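Local coordinates for methyltransferase (PDB 1IXK), which probably transfers a methyl group from S-adenosyl-L-methionine to the C5 position of cytidine in RNA, at residues A[88-93]-A[100-105]; A[132-137]-A[164-169]; A[147-152]-A[182-187]. All blocks are in the same frame, centred on the assembly; numbering follows the deposited sequence.

Contact 1 of 3, residues A[88-93]-A[100-105]; sequences SITSTP and IYIQEA
Edge strand 100-102 of the small antiparallel sheet in the N-terminal RsmF-like region directs Ile100 and Ile102 at the short 3-10 turn holding Ile89 and Thr90. Residues 100 and 102 alternate with Tyr101, which puts both isoleucines on the same face of the strand, and the two branches of Ile89 divide between them. Its longer arm lies anti to the backbone N (chi1 -176°) and meets Ile100 tip to tip, with Ile89 CG1 3.7 Å from Ile100 CD1. The terminal methyl is close as well, Ile89 CD1 lying 3.9 Å from Ile100 CD1. The short branch serves the other isoleucine: Ile89 CG2 sits 3.8 Å from Ile102 CD1, the two side chains passing at a slant. Thr90 adds a looser touch at the margin, where its methyl CG2 comes within 4.1 Å of Ile102 CG1 and the side chains run nearly perpendicular.

In the apolar core between this four-stranded sheet and helix 56-65, Phe47 of the neighbouring strand 46-49 touches Ile100 and Ile102. Phe95 of helix 93-96 reaches the same two isoleucines and Thr90, while Leu63 and Leu59 of helix 56-65 touch Ile89 and Ile100 respectively.

Hydroxyls fix the shape of the turn from within. Thr92 OG1 donates to Ile89 O at 2.7 Å, with a C=O...donor angle of 153° and the donor tilted 21° from the carbonyl plane. Thr92 OG1 also accepts from Phe95 N, making Thr92 the N-cap of helix 93-96. At the start of the turn, the hydroxyls Thr90 OG1 and Ser88 OG are hydrogen-bonded at 2.7 Å.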
loop_
_atom_site.group_PDB
_atom_site.type_symbol
_atom_site.label_atom_id
_atom_site.label_comp_id
_atom_site.label_asym_id
_atom_site.label_seq_id
_atom_site.Cartn_x
_atom_site.Cartn_y
_atom_site.Cartn_z
ATOM N N SER A 88 -10.827 22.459 -7.851
ATOM C CA SER A 88 -9.979 21.281 -8.033
ATOM C C SER A 88 -8.554 21.481 -7.543
ATOM O O SER A 88 -7.864 22.404 -7.970
ATOM C CB SER A 88 -9.955 20.873 -9.504
ATOM O OG SER A 88 -9.157 19.716 -9.684
ATOM N N ILE A 89 -8.117 20.590 -6.656
ATOM C CA ILE A 89 -6.776 20.666 -6.097
ATOM C C ILE A 89 -5.723 20.454 -7.180
ATOM O O ILE A 89 -4.594 20.931 -7.061
ATOM C CB ILE A 89 -6.578 19.616 -4.972
ATOM C CG1 ILE A 89 -5.198 19.784 -4.332
ATOM C CG2 ILE A 89 -6.729 18.209 -5.529
ATOM C CD1 ILE A 89 -5.017 21.098 -3.611
ATOM N N THR A 90 -6.095 19.744 -8.239
ATOM C CA THR A 90 -5.167 19.487 -9.333
ATOM C C THR A 90 -5.039 20.687 -10.279
ATOM O O THR A 90 -4.260 20.659 -11.230
ATOM C CB THR A 90 -5.584 18.231 -10.138
ATOM O OG1 THR A 90 -6.973 18.311 -10.478
ATOM C CG2 THR A 90 -5.334 16.966 -9.319
ATOM N N SER A 91 -5.795 21.746 -10.012
ATOM C CA SER A 91 -5.727 22.944 -10.846
ATOM C C SER A 91 -4.860 24.002 -10.169
ATOM O O SER A 91 -4.648 25.084 -10.711
ATOM C CB SER A 91 -7.130 23.511 -11.098
ATOM O OG SER A 91 -7.913 22.625 -11.880
ATOM N N THR A 92 -4.359 23.679 -8.981
ATOM C CA THR A 92 -3.517 24.601 -8.223
ATOM C C THR A 92 -2.071 24.585 -8.704
ATOM O O THR A 92 -1.600 23.586 -9.245
ATOM C CB THR A 92 -3.491 24.239 -6.733
ATOM O OG1 THR A 92 -2.910 22.938 -6.573
ATOM C CG2 THR A 92 -4.896 24.235 -6.156
ATOM N N PRO A 93 -1.351 25.704 -8.514
ATOM C CA PRO A 93 0.050 25.789 -8.931
ATOM C C PRO A 93 0.858 24.780 -8.113
ATOM O O PRO A 93 1.851 24.229 -8.589
ATOM C CB PRO A 93 0.425 27.231 -8.590
ATOM C CG PRO A 93 -0.873 27.960 -8.719
ATOM C CD PRO A 93 -1.839 27.016 -8.052
ATOM N N ILE A 100 2.880 18.938 -4.408
ATOM C CA ILE A 100 2.047 17.919 -3.783
ATOM C C ILE A 100 1.764 16.817 -4.794
ATOM O O ILE A 100 1.863 17.029 -6.006
ATOM C CB ILE A 100 0.697 18.489 -3.267
ATOM C CG1 ILE A 100 -0.075 19.153 -4.411
ATOM C CG2 ILE A 100 0.947 19.483 -2.135
ATOM C CD1 ILE A 100 -1.500 19.511 -4.044
ATOM N N TYR A 101 1.434 15.633 -4.290
ATOM C CA TYR A 101 1.129 14.491 -5.145
ATOM C C TYR A 101 -0.168 13.881 -4.643
ATOM O O TYR A 101 -0.337 13.678 -3.442
ATOM C CB TYR A 101 2.261 13.462 -5.083
ATOM C CG TYR A 101 2.065 12.288 -6.017
ATOM C CD1 TYR A 101 1.347 11.162 -5.616
ATOM C CD2 TYR A 101 2.573 12.317 -7.314
ATOM C CE1 TYR A 101 1.140 10.091 -6.489
ATOM C CE2 TYR A 101 2.373 11.256 -8.192
ATOM C CZ TYR A 101 1.657 10.148 -7.773
ATOM O OH TYR A 101 1.468 9.099 -8.642
ATOM N N ILE A 102 -1.088 13.599 -5.561
ATOM C CA ILE A 102 -2.379 13.027 -5.186
ATOM C C ILE A 102 -2.360 11.498 -5.188
ATOM O O ILE A 102 -2.006 10.875 -6.181
ATOM C CB ILE A 102 -3.500 13.489 -6.146
ATOM C CG1 ILE A 102 -3.545 15.018 -6.213
ATOM C CG2 ILE A 102 -4.840 12.940 -5.674
ATOM C CD1 ILE A 102 -3.922 15.684 -4.906
ATOM N N GLN A 103 -2.746 10.907 -4.064
ATOM C CA GLN A 103 -2.797 9.459 -3.924
ATOM C C GLN A 103 -3.651 9.115 -2.713
ATOM O O GLN A 103 -3.872 9.950 -1.835
ATOM C CB GLN A 103 -1.386 8.874 -3.759
ATOM C CG GLN A 103 -0.647 9.338 -2.516
ATOM C CD GLN A 103 0.749 8.743 -2.406
ATOM O OE1 GLN A 103 1.626 9.323 -1.778
ATOM N NE2 GLN A 103 0.954 7.575 -3.011
ATOM N N GLU A 104 -4.132 7.880 -2.669
ATOM C CA GLU A 104 -4.971 7.431 -1.567
ATOM C C GLU A 104 -4.196 7.416 -0.258
ATOM O O GLU A 104 -2.988 7.180 -0.243
ATOM C CB GLU A 104 -5.506 6.032 -1.862
ATOM C CG GLU A 104 -6.396 5.959 -3.087
ATOM C CD GLU A 104 -6.801 4.539 -3.411
ATOM O OE1 GLU A 104 -7.268 3.835 -2.493
ATOM O OE2 GLU A 104 -6.653 4.126 -4.581
ATOM N N ALA A 105 -4.899 7.660 0.840
ATOM C CA ALA A 105 -4.271 7.673 2.154
ATOM C C ALA A 105 -3.563 6.352 2.432
ATOM O O ALA A 105 -2.417 6.335 2.875
ATOM C CB ALA A 105 -5.315 7.938 3.232
#

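Contact 2 of 3, residues A[132-137]-A[164-169]; sequences KTSYLA and SRLGVL
Apolar contact carries most of the meeting between 132-137 and 164-169, beginning with Ala137 against Val168. Ala137 CB is only 3.4 Å from Val168 CG1, tighter than usual for two carbons, and the second methyl backs it up with Val168 CG2 at 4.0 Å from Ala137 CB. Val168 holds CG1 anti to its own backbone N (chi1 175°), an orientation that presents both branches to the helix. The backbones approach here too, Ala137 CA and Val168 CA being 6.4 Å apart. One turn earlier on helix 131-139, Ser134 offers its carbon to leucine: Ser134 CB lies 3.5 Å from Leu166 CD1, and Val168 CG2 is 4.2 Å from Ser134 CB.

Polar bonds hold the two sides separately. Ser134 OG also lies beside the Leu166 methyl, yet its hydrogen bonds go elsewhere, to Gly131 O in the preceding turn and to Arg48 NH1. On the opposing segment the chain leaves helix 153-166 through a Schellman motif at Gly167, whose positive phi of 75° turns the backbone out of the helix; Gly167 N bonds to Ser164 O at 3.1 Å. Asn142 steadies this exit with both ends of its amide, ND2 to Gly167 O and OD1 to Leu169 N.

The predicted S-adenosyl-L-methionine-binding residues run from the preceding loop into the start of helix 131-139, as far as Lys132. Thr133, Leu136 and Ala137 rest on Ile146 of strand 145-149, while Tyr135 leans on Met108 and Val112 of helix 105-114. Ser134 and Ala137 face the last turn of helix 153-166 and the residues just after it, where helix 131-139 packs alongside the Rossmann-like sheet of this class I methyltransferase fold.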
loop_
_atom_site.group_PDB
_atom_site.type_symbol
_atom_site.label_atom_id
_atom_site.label_comp_id
_atom_site.label_asym_id
_atom_site.label_seq_id
_atom_site.Cartn_x
_atom_site.Cartn_y
_atom_site.Cartn_z
ATOM N N LYS A 132 4.064 5.653 -4.825
ATOM C CA LYS A 132 4.845 5.153 -3.697
ATOM C C LYS A 132 6.339 5.271 -3.951
ATOM O O LYS A 132 7.117 5.477 -3.026
ATOM C CB LYS A 132 4.498 3.690 -3.403
ATOM C CG LYS A 132 3.073 3.465 -2.923
ATOM C CD LYS A 132 2.912 2.054 -2.379
ATOM C CE LYS A 132 1.456 1.726 -2.122
ATOM N NZ LYS A 132 0.675 1.827 -3.380
ATOM N N THR A 133 6.739 5.133 -5.211
ATOM C CA THR A 133 8.145 5.229 -5.562
ATOM C C THR A 133 8.675 6.632 -5.273
ATOM O O THR A 133 9.772 6.785 -4.738
ATOM C CB THR A 133 8.373 4.902 -7.047
ATOM O OG1 THR A 133 7.683 3.688 -7.377
ATOM C CG2 THR A 133 9.865 4.722 -7.322
ATOM N N SER A 134 7.894 7.654 -5.619
ATOM C CA SER A 134 8.314 9.031 -5.371
ATOM C C SER A 134 8.276 9.353 -3.872
ATOM O O SER A 134 9.015 10.217 -3.393
ATOM C CB SER A 134 7.438 10.016 -6.170
ATOM O OG SER A 134 6.056 9.820 -5.930
ATOM N N TYR A 135 7.434 8.652 -3.122
ATOM C CA TYR A 135 7.378 8.888 -1.682
ATOM C C TYR A 135 8.700 8.378 -1.104
ATOM O O TYR A 135 9.326 9.044 -0.271
ATOM C CB TYR A 135 6.188 8.148 -1.048
ATOM C CG TYR A 135 5.699 8.749 0.263
ATOM C CD1 TYR A 135 4.403 8.506 0.719
ATOM C CD2 TYR A 135 6.520 9.587 1.032
ATOM C CE1 TYR A 135 3.926 9.083 1.899
ATOM C CE2 TYR A 135 6.052 10.170 2.219
ATOM C CZ TYR A 135 4.750 9.913 2.642
ATOM O OH TYR A 135 4.263 10.487 3.802
ATOM N N LEU A 136 9.133 7.201 -1.556
ATOM C CA LEU A 136 10.400 6.634 -1.092
ATOM C C LEU A 136 11.520 7.629 -1.380
ATOM O O LEU A 136 12.402 7.845 -0.547
ATOM C CB LEU A 136 10.718 5.314 -1.811
ATOM C CG LEU A 136 9.769 4.130 -1.625
ATOM C CD1 LEU A 136 10.180 3.004 -2.571
ATOM C CD2 LEU A 136 9.785 3.652 -0.171
ATOM N N ALA A 137 11.475 8.233 -2.563
ATOM C CA ALA A 137 12.487 9.199 -2.964
ATOM C C ALA A 137 12.592 10.408 -2.036
ATOM O O ALA A 137 13.699 10.820 -1.687
ATOM C CB ALA A 137 12.232 9.669 -4.402
ATOM N N SER A 164 10.012 13.737 -12.846
ATOM C CA SER A 164 10.681 14.969 -13.243
ATOM C C SER A 164 9.968 16.172 -12.630
ATOM O O SER A 164 10.609 17.082 -12.105
ATOM C CB SER A 164 10.703 15.095 -14.768
ATOM O OG SER A 164 11.269 16.333 -15.157
ATOM N N ARG A 165 8.642 16.172 -12.691
ATOM C CA ARG A 165 7.857 17.259 -12.119
ATOM C C ARG A 165 8.079 17.343 -10.607
ATOM O O ARG A 165 8.070 18.434 -10.029
ATOM C CB ARG A 165 6.362 17.062 -12.417
ATOM C CG ARG A 165 5.456 17.986 -11.600
ATOM C CD ARG A 165 4.026 18.100 -12.140
ATOM N NE ARG A 165 3.295 16.834 -12.140
ATOM C CZ ARG A 165 3.341 15.939 -13.124
ATOM N NH1 ARG A 165 4.084 16.166 -14.200
ATOM N NH2 ARG A 165 2.647 14.813 -13.031
ATOM N N LEU A 166 8.288 16.191 -9.973
ATOM C CA LEU A 166 8.504 16.133 -8.528
ATOM C C LEU A 166 9.948 16.407 -8.111
ATOM O O LEU A 166 10.237 16.543 -6.926
ATOM C CB LEU A 166 8.074 14.765 -7.986
ATOM C CG LEU A 166 6.593 14.411 -8.175
ATOM C CD1 LEU A 166 6.340 12.963 -7.758
ATOM C CD2 LEU A 166 5.738 15.358 -7.355
ATOM N N GLY A 167 10.853 16.476 -9.081
ATOM C CA GLY A 167 12.249 16.733 -8.767
ATOM C C GLY A 167 12.969 15.529 -8.179
ATOM O O GLY A 167 13.947 15.676 -7.448
ATOM N N VAL A 168 12.482 14.334 -8.501
ATOM C CA VAL A 168 13.082 13.095 -8.011
ATOM C C VAL A 168 14.298 12.748 -8.866
ATOM O O VAL A 168 14.193 12.623 -10.089
ATOM C CB VAL A 168 12.058 11.949 -8.062
ATOM C CG1 VAL A 168 12.727 10.629 -7.674
ATOM C CG2 VAL A 168 10.897 12.265 -7.121
ATOM N N LEU A 169 15.447 12.564 -8.220
ATOM C CA LEU A 169 16.689 12.289 -8.939
ATOM C C LEU A 169 17.345 10.939 -8.674
ATOM O O LEU A 169 18.335 10.599 -9.326
ATOM C CB LEU A 169 17.714 13.382 -8.602
ATOM C CG LEU A 169 17.281 14.839 -8.802
ATOM C CD1 LEU A 169 18.319 15.780 -8.206
ATOM C CD2 LEU A 169 17.096 15.102 -10.285
#

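Contact 3 of 3, residues A[147-152]-A[182-187]; sequences YAFDVD and GELNVE
Ahead of Leu184, the residue that meets both Tyr147 and Phe149, Gly182 opens the last part of a 3-10 segment. Its carbonyl closes the turn, Gly182 O accepting from Asn185 N at 3.3 Å.

Leu184 then sends both methyls to the rings of strand 145-149. With CG anti to the carbonyl carbon (chi1 -74°), its fork reaches the two aromatics at once. Leu184 CD2 lies 3.8 Å from Tyr147 CD2, approaching that ring obliquely, the two side chains running alongside one another with opposite headings. The same methyl is 3.8 Å from Phe149 CZ, here at the edge and near the ring plane. Leu184 CD1 supports it, 4.0 Å from Phe149 CE2. Replacing Leu184 with an alanine would probably open a gap beside both rings, taking away the methyls that meet Tyr147 CD2 and the CZ edge of Phe149.

Asn185 adopts a left-handed backbone (phi 56°, psi 37°) that redirects the chain toward strand 188-194. Val186 follows with a looser contact, Val186 CG2 standing 4.4 Å from Tyr147 OH.

Tyr147 and Phe149, two residues apart on the strand, thus turn the same way to this loop, and Phe174 of strand 171-174 also touches Leu184. Just beyond Phe149, Asp150 OD1 accepts from Asp152 N at 2.9 Å in an Asx turn and forms a salt bridge with Arg155. An acidic residue just after the second strand of the Rossmann-like sheet is the usual ribose-binding position in class I methyltransferases, consistent with the predicted role of Asp150 in binding S-adenosyl-L-methionine.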
loop_
_atom_site.group_PDB
_atom_site.type_symbol
_atom_site.label_atom_id
_atom_site.label_comp_id
_atom_site.label_asym_id
_atom_site.label_seq_id
_atom_site.Cartn_x
_atom_site.Cartn_y
_atom_site.Cartn_z
ATOM N N TYR A 147 15.383 1.242 -7.266
ATOM C CA TYR A 147 15.179 0.511 -8.512
ATOM C C TYR A 147 13.690 0.184 -8.612
ATOM O O TYR A 147 13.086 -0.266 -7.637
ATOM C CB TYR A 147 15.981 -0.799 -8.518
ATOM C CG TYR A 147 17.476 -0.620 -8.657
ATOM C CD1 TYR A 147 18.283 -0.381 -7.545
ATOM C CD2 TYR A 147 18.085 -0.682 -9.910
ATOM C CE1 TYR A 147 19.662 -0.210 -7.677
ATOM C CE2 TYR A 147 19.462 -0.514 -10.056
ATOM C CZ TYR A 147 20.245 -0.280 -8.935
ATOM O OH TYR A 147 21.608 -0.137 -9.078
ATOM N N ALA A 148 13.098 0.418 -9.781
ATOM C CA ALA A 148 11.681 0.128 -9.996
ATOM C C ALA A 148 11.524 -0.554 -11.353
ATOM O O ALA A 148 12.344 -0.353 -12.252
ATOM C CB ALA A 148 10.858 1.410 -9.947
ATOM N N PHE A 149 10.471 -1.356 -11.489
ATOM C CA PHE A 149 10.214 -2.114 -12.713
ATOM C C PHE A 149 8.780 -1.958 -13.217
ATOM O O PHE A 149 7.830 -1.992 -12.434
ATOM C CB PHE A 149 10.469 -3.610 -12.468
ATOM C CG PHE A 149 11.804 -3.918 -11.842
ATOM C CD1 PHE A 149 12.064 -3.583 -10.514
ATOM C CD2 PHE A 149 12.795 -4.563 -12.575
ATOM C CE1 PHE A 149 13.292 -3.888 -9.928
ATOM C CE2 PHE A 149 14.027 -4.873 -11.997
ATOM C CZ PHE A 149 14.276 -4.534 -10.670
ATOM N N ASP A 150 8.629 -1.798 -14.527
ATOM C CA ASP A 150 7.311 -1.679 -15.147
ATOM C C ASP A 150 7.392 -2.336 -16.523
ATOM O O ASP A 150 8.244 -1.975 -17.331
ATOM C CB ASP A 150 6.917 -0.211 -15.313
ATOM C CG ASP A 150 5.420 -0.027 -15.570
ATOM O OD1 ASP A 150 4.784 -0.943 -16.142
ATOM O OD2 ASP A 150 4.882 1.039 -15.202
ATOM N N VAL A 151 6.518 -3.304 -16.788
ATOM C CA VAL A 151 6.517 -3.990 -18.079
ATOM C C VAL A 151 5.843 -3.148 -19.163
ATOM O O VAL A 151 5.951 -3.450 -20.352
ATOM C CB VAL A 151 5.793 -5.350 -17.990
ATOM C CG1 VAL A 151 6.486 -6.243 -16.959
ATOM C CG2 VAL A 151 4.327 -5.140 -17.618
ATOM N N ASP A 152 5.155 -2.090 -18.743
ATOM C CA ASP A 152 4.440 -1.201 -19.662
ATOM C C ASP A 152 5.278 0.040 -19.945
ATOM O O ASP A 152 5.356 0.939 -19.112
ATOM C CB ASP A 152 3.105 -0.781 -19.038
ATOM C CG ASP A 152 2.222 -0.001 -20.002
ATOM O OD1 ASP A 152 2.732 0.901 -20.694
ATOM O OD2 ASP A 152 1.007 -0.284 -20.054
ATOM N N GLY A 182 16.428 -10.365 -9.271
ATOM C CA GLY A 182 17.621 -11.126 -8.946
ATOM C C GLY A 182 18.729 -11.060 -9.988
ATOM O O GLY A 182 19.900 -11.268 -9.669
ATOM N N GLU A 183 18.375 -10.766 -11.236
ATOM C CA GLU A 183 19.375 -10.698 -12.297
ATOM C C GLU A 183 20.261 -9.462 -12.221
ATOM O O GLU A 183 21.246 -9.353 -12.949
ATOM C CB GLU A 183 18.695 -10.779 -13.666
ATOM C CG GLU A 183 18.176 -12.173 -13.994
ATOM C CD GLU A 183 17.579 -12.269 -15.385
ATOM O OE1 GLU A 183 16.480 -11.717 -15.606
ATOM O OE2 GLU A 183 18.214 -12.895 -16.259
ATOM N N LEU A 184 19.913 -8.534 -11.337
ATOM C CA LEU A 184 20.691 -7.314 -11.165
ATOM C C LEU A 184 21.925 -7.576 -10.306
ATOM O O LEU A 184 22.874 -6.789 -10.311
ATOM C CB LEU A 184 19.845 -6.230 -10.494
ATOM C CG LEU A 184 18.745 -5.502 -11.274
ATOM C CD1 LEU A 184 17.709 -6.479 -11.798
ATOM C CD2 LEU A 184 18.098 -4.483 -10.353
ATOM N N ASN A 185 21.908 -8.684 -9.572
ATOM C CA ASN A 185 23.015 -9.038 -8.688
ATOM C C ASN A 185 23.290 -7.911 -7.700
ATOM O O ASN A 185 24.437 -7.631 -7.360
ATOM C CB ASN A 185 24.279 -9.343 -9.497
ATOM C CG ASN A 185 24.253 -10.724 -10.119
ATOM O OD1 ASN A 185 25.160 -11.104 -10.856
ATOM N ND2 ASN A 185 23.210 -11.488 -9.818
ATOM N N VAL A 186 22.222 -7.263 -7.250
ATOM C CA VAL A 186 22.329 -6.175 -6.288
ATOM C C VAL A 186 21.723 -6.616 -4.954
ATOM O O VAL A 186 20.706 -7.303 -4.927
ATOM C CB VAL A 186 21.579 -4.917 -6.783
ATOM C CG1 VAL A 186 21.531 -3.868 -5.686
ATOM C CG2 VAL A 186 22.270 -4.353 -8.015
ATOM N N GLU A 187 22.364 -6.231 -3.856
ATOM C CA GLU A 187 21.879 -6.560 -2.515
ATOM C C GLU A 187 21.164 -5.312 -2.005
ATOM O O GLU A 187 21.737 -4.228 -2.002
ATOM C CB GLU A 187 23.051 -6.906 -1.591
ATOM C CG GLU A 187 24.131 -5.828 -1.531
ATOM C CD GLU A 187 24.816 -5.605 -2.870
ATOM O OE1 GLU A 187 25.486 -6.541 -3.360
ATOM O OE2 GLU A 187 24.683 -4.499 -3.436
#

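How the contacts relate
From the N terminus, contact 1 comes first and closes a short loop around helix 93-96, wholly within the small antiparallel sheet region. It is complete before contact 2 opens at helix 131-139. Contacts 2 and 3 then cross: 132-137, 147-152, 164-169 and 182-187 alternate along the chain, so the parallel strand-and-helix succession of the Rossmann-like domain is tied twice, once between helix 131-139 and the end of helix 153-166 with the loop that follows, and once between a strand and a later loop. Their centres are about 17 Å apart. Contacts 1 and 2 touch across the two regions, Tyr101 CD2 lying 3.8 Å from Leu166 CD1, whereas contacts 1 and 3 stay about 11 Å apart at their nearest atoms.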